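Local atomic coordinates of cytochrome P450 (Bacillus subtilis subsp. subtilis, PDB entry 4RM4), a protein that probably acts as a heme-dependent monooxygenase of the cytochrome P450 family, inserting oxygen from molecular oxygen into organic substrates. Residues Tyr53-Lys57 against Asn337-Ala341. Numbering follows the deposited sequence.
Sequences YDDVK and NPHIA. With HEM (protoporphyrin IX containing Fe), chain B.
Ile340 pushes its CD1 methyl among three side chains of helix 53-61. Ile340 CD1 lies 3.8 Å from Val56 CG1. It approaches the Tyr53 ring obliquely near CE1, and CB of Lys57 borders it too. With CG1 set between the backbone N and the carbonyl carbon (chi1 39°) and the chain then extended, the branched side chain carries this methyl to the helix; its other branch, CG2, meets Lys57 CE in an oblique crossing. The site is buried and lined by Val56, the tyrosine ring and Ala317 of helix 314-317, so an apolar methyl suits it. Tyr53 adds a polar end to the apolar ring. Tyr53 OH donates to Pro338 O at 2.8 Å, in the carbonyl plane with a C=O...O angle of 152°. Lys57 NZ donates to Tyr53 OH at 3.0 Å, the lysine, one helical turn on, reaching it with an all-extended chain. Pro338 is the centre of an inverse gamma turn, which suits a proline because its ring restrains phi; its CB comes near Tyr53 OH, the side chains crossing at about a right angle. The turn lies at the end of the meander, just before the cysteine-ligand loop of the P450 fold, whose Cys349 probably binds the heme iron, as in other P450s. A phenylalanine in place of Tyr53 would keep the ring against Ile340 but would probably leave the Pro338 carbonyl and the Lys57 ammonium without this shared partner. Further along, Ala341 O lies 3.3 Å from the heme methyl CMA.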
ATOM      1  N   TYR A  53     -10.957  15.265   6.809  1.00 17.01           N
ATOM      2  CA  TYR A  53     -11.087  13.929   7.403  1.00 18.05           C
ATOM      3  C   TYR A  53     -12.532  13.372   7.439  1.00 16.69           C
ATOM      4  O   TYR A  53     -12.785  12.257   6.991  1.00 15.90           O
ATOM      5  CB  TYR A  53     -10.465  13.914   8.802  1.00 14.77           C
ATOM      6  CG  TYR A  53     -10.476  12.562   9.475  1.00 21.45           C
ATOM      7  CD1 TYR A  53      -9.368  11.716   9.415  1.00 14.19           C
ATOM      8  CD2 TYR A  53     -11.597  12.133  10.170  1.00 21.22           C
ATOM      9  CE1 TYR A  53      -9.388  10.466  10.044  1.00 17.30           C
ATOM     10  CE2 TYR A  53     -11.632  10.905  10.777  1.00 21.90           C
ATOM     11  CZ  TYR A  53     -10.532  10.073  10.718  1.00 20.33           C
ATOM     12  OH  TYR A  53     -10.597   8.853  11.355  1.00 20.04           O
ATOM     13  N   ASP A  54     -13.486  14.116   7.991  1.00 18.46           N
ATOM     14  CA  ASP A  54     -14.850  13.583   8.051  1.00 20.06           C
ATOM     15  C   ASP A  54     -15.439  13.299   6.661  1.00 19.70           C
ATOM     16  O   ASP A  54     -16.111  12.284   6.446  1.00 19.72           O
ATOM     17  CB  ASP A  54     -15.774  14.513   8.859  1.00 22.50           C
ATOM     18  CG  ASP A  54     -15.391  14.585  10.329  1.00 36.34           C
ATOM     19  OD1 ASP A  54     -14.644  13.699  10.801  1.00 35.77           O
ATOM     20  OD2 ASP A  54     -15.842  15.525  11.014  1.00 47.35           O
ATOM     21  N   ASP A  55     -15.182  14.192   5.710  1.00 18.99           N
ATOM     22  CA  ASP A  55     -15.690  14.013   4.359  1.00 17.27           C
ATOM     23  C   ASP A  55     -15.030  12.815   3.675  1.00 17.65           C
ATOM     24  O   ASP A  55     -15.715  11.956   3.101  1.00 18.85           O
ATOM     25  CB  ASP A  55     -15.490  15.288   3.542  1.00 19.43           C
ATOM     26  CG  ASP A  55     -16.277  16.460   4.097  1.00 20.55           C
ATOM     27  OD1 ASP A  55     -17.248  16.197   4.828  1.00 24.77           O
ATOM     28  OD2 ASP A  55     -15.932  17.625   3.797  1.00 21.43           O
ATOM     29  N   VAL A  56     -13.707  12.759   3.746  1.00 14.61           N
ATOM     30  CA  VAL A  56     -12.969  11.635   3.177  1.00 14.63           C
ATOM     31  C   VAL A  56     -13.440  10.305   3.764  1.00 16.88           C
ATOM     32  O   VAL A  56     -13.677   9.344   3.038  1.00 15.94           O
ATOM     33  CB  VAL A  56     -11.445  11.768   3.394  1.00 16.07           C
ATOM     34  CG1 VAL A  56     -10.751  10.433   3.081  1.00 16.13           C
ATOM     35  CG2 VAL A  56     -10.875  12.880   2.531  1.00 16.86           C
ATOM     36  N   LYS A  57     -13.579  10.239   5.084  1.00 15.70           N
ATOM     37  CA  LYS A  57     -13.919   8.969   5.730  1.00 15.21           C
ATOM     38  C   LYS A  57     -15.339   8.530   5.350  1.00 16.93           C
ATOM     39  O   LYS A  57     -15.600   7.339   5.123  1.00 19.53           O
ATOM     40  CB  LYS A  57     -13.760   9.080   7.250  1.00 19.03           C
ATOM     41  CG  LYS A  57     -13.723   7.736   7.953  1.00 19.17           C
ATOM     42  CD  LYS A  57     -13.340   7.877   9.412  1.00 20.65           C
ATOM     43  CE  LYS A  57     -13.149   6.517  10.072  1.00 28.77           C
ATOM     44  NZ  LYS A  57     -12.630   6.704  11.456  1.00 25.16           N
ATOM     45  N   ASN A 337      -4.572   6.840  17.256  1.00 24.97           N
ATOM     46  CA  ASN A 337      -4.149   7.309  15.945  1.00 23.18           C
ATOM     47  C   ASN A 337      -5.047   6.749  14.848  1.00 22.04           C
ATOM     48  O   ASN A 337      -4.673   5.802  14.165  1.00 25.81           O
ATOM     49  CB  ASN A 337      -2.698   6.890  15.699  1.00 20.39           C
ATOM     50  CG  ASN A 337      -2.043   7.692  14.587  1.00 16.90           C
ATOM     51  OD1 ASN A 337      -2.721   8.376  13.824  1.00 19.89           O
ATOM     52  ND2 ASN A 337      -0.725   7.617  14.502  1.00 18.24           N
ATOM     53  N   PRO A 338      -6.241   7.338  14.682  1.00 22.96           N
ATOM     54  CA  PRO A 338      -7.286   6.887  13.754  1.00 21.80           C
ATOM     55  C   PRO A 338      -7.050   7.355  12.313  1.00 21.08           C
ATOM     56  O   PRO A 338      -7.942   7.909  11.660  1.00 18.75           O
ATOM     57  CB  PRO A 338      -8.543   7.547  14.324  1.00 21.81           C
ATOM     58  CG  PRO A 338      -8.032   8.825  14.924  1.00 22.41           C
ATOM     59  CD  PRO A 338      -6.639   8.553  15.412  1.00 20.46           C
ATOM     60  N   HIS A 339      -5.847   7.123  11.811  1.00 17.54           N
ATOM     61  CA  HIS A 339      -5.560   7.446  10.423  1.00 19.92           C
ATOM     62  C   HIS A 339      -6.404   6.567   9.497  1.00 18.41           C
ATOM     63  O   HIS A 339      -6.924   5.524   9.893  1.00 17.80           O
ATOM     64  CB  HIS A 339      -4.075   7.261  10.119  1.00 16.64           C
ATOM     65  CG  HIS A 339      -3.617   5.839  10.175  1.00 18.70           C
ATOM     66  ND1 HIS A 339      -3.909   4.920   9.184  1.00 17.93           N
ATOM     67  CD2 HIS A 339      -2.883   5.179  11.100  1.00 17.31           C
ATOM     68  CE1 HIS A 339      -3.379   3.752   9.506  1.00 15.71           C
ATOM     69  NE2 HIS A 339      -2.746   3.884  10.660  1.00 16.50           N
ATOM     70  N   ILE A 340      -6.541   6.986   8.258  1.00 16.36           N
ATOM     71  CA  ILE A 340      -7.230   6.143   7.304  1.00 21.54           C
ATOM     72  C   ILE A 340      -6.307   5.719   6.165  1.00 18.85           C
ATOM     73  O   ILE A 340      -6.719   5.594   5.029  1.00 14.72           O
ATOM     74  CB  ILE A 340      -8.557   6.761   6.841  1.00 22.26           C
ATOM     75  CG1 ILE A 340      -8.440   8.272   6.642  1.00 21.46           C
ATOM     76  CG2 ILE A 340      -9.624   6.532   7.907  1.00 25.27           C
ATOM     77  CD1 ILE A 340      -9.797   8.922   6.411  1.00 21.59           C
ATOM     78  N   ALA A 341      -5.052   5.443   6.502  1.00 15.12           N
ATOM     79  CA  ALA A 341      -4.094   5.046   5.477  1.00 15.20           C
ATOM     80  C   ALA A 341      -4.485   3.735   4.808  1.00 15.60           C
ATOM     81  O   ALA A 341      -4.146   3.506   3.644  1.00 12.50           O
ATOM     82  CB  ALA A 341      -2.715   4.940   6.061  1.00 16.51           C
TER
HETATM   83  CHA HEM B 401      -7.213  -2.322   0.065  1.00 13.97           C
HETATM   84  CHB HEM B 401      -3.673   0.668   1.452  1.00 12.70           C
HETATM   85  CHC HEM B 401      -0.567  -3.084   1.664  1.00 12.72           C
HETATM   86  CHD HEM B 401      -3.967  -5.987  -0.207  1.00 14.60           C
HETATM   87  C1A HEM B 401      -6.541  -1.184   0.462  1.00 15.73           C
HETATM   88  C2A HEM B 401      -7.120   0.125   0.687  1.00 14.99           C
HETATM   89  C3A HEM B 401      -6.144   0.952   1.071  1.00 14.61           C
HETATM   90  C4A HEM B 401      -4.915   0.195   1.118  1.00 12.19           C
HETATM   91  CMA HEM B 401      -6.287   2.461   1.413  1.00 14.35           C
HETATM   92  CAA HEM B 401      -8.613   0.509   0.527  1.00 15.35           C
HETATM   93  CBA HEM B 401      -8.954   0.738  -0.933  1.00 14.92           C
HETATM   94  CGA HEM B 401     -10.309   1.392  -1.091  1.00 17.03           C
HETATM   95  O1A HEM B 401     -10.654   1.700  -2.260  1.00 17.48           O
HETATM   96  O2A HEM B 401     -11.022   1.602  -0.077  1.00 14.94           O
HETATM   97  C1B HEM B 401      -2.557  -0.106   1.656  1.00 13.19           C
HETATM   98  C2B HEM B 401      -1.318   0.360   2.251  1.00 11.63           C
HETATM   99  C3B HEM B 401      -0.463  -0.672   2.288  1.00 11.00           C
HETATM  100  C4B HEM B 401      -1.128  -1.834   1.749  1.00 14.32           C
HETATM  101  CMB HEM B 401      -1.072   1.808   2.727  1.00 14.46           C
HETATM  102  CAB HEM B 401       0.978  -0.740   2.842  1.00 14.12           C
HETATM  103  CBB HEM B 401       1.415   0.172   3.712  1.00 20.59           C
HETATM  104  C1C HEM B 401      -1.226  -4.196   1.209  1.00 16.31           C
HETATM  105  C2C HEM B 401      -0.697  -5.546   1.166  1.00 13.19           C
HETATM  106  C3C HEM B 401      -1.648  -6.335   0.649  1.00 14.14           C
HETATM  107  C4C HEM B 401      -2.795  -5.521   0.353  1.00 13.03           C
HETATM  108  CMC HEM B 401       0.715  -5.926   1.660  1.00 13.85           C
HETATM  109  CAC HEM B 401      -1.638  -7.855   0.359  1.00 15.02           C
HETATM  110  CBC HEM B 401      -0.538  -8.615   0.361  1.00 17.83           C
HETATM  111  C1D HEM B 401      -5.137  -5.274  -0.333  1.00 15.43           C
HETATM  112  C2D HEM B 401      -6.345  -5.810  -0.894  1.00 16.53           C
HETATM  113  C3D HEM B 401      -7.370  -4.673  -0.812  1.00 13.16           C
HETATM  114  C4D HEM B 401      -6.669  -3.560  -0.202  1.00 15.66           C
HETATM  115  CMD HEM B 401      -6.545  -7.235  -1.444  1.00 14.74           C
HETATM  116  CAD HEM B 401      -8.846  -4.725  -1.274  1.00 13.68           C
HETATM  117  CBD HEM B 401      -9.697  -5.149  -0.074  1.00 16.67           C
HETATM  118  CGD HEM B 401     -11.163  -5.111  -0.440  1.00 16.03           C
HETATM  119  O1D HEM B 401     -11.975  -5.719   0.311  1.00 15.71           O
HETATM  120  O2D HEM B 401     -11.490  -4.497  -1.488  1.00 16.99           O
HETATM  121  NA  HEM B 401      -5.188  -1.094   0.729  1.00 12.22           N
HETATM  122  NB  HEM B 401      -2.390  -1.449   1.356  1.00 15.68           N
HETATM  123  NC  HEM B 401      -2.510  -4.210   0.701  1.00 18.81           N
HETATM  124  ND  HEM B 401      -5.365  -3.969   0.066  1.00 13.15           N
HETATM  125 FE   HEM B 401      -3.919  -2.706   0.856  1.00 16.37          FE
HETATM  126  O   HOH W   1      -3.299  -1.821  -1.330  1.00 24.37           O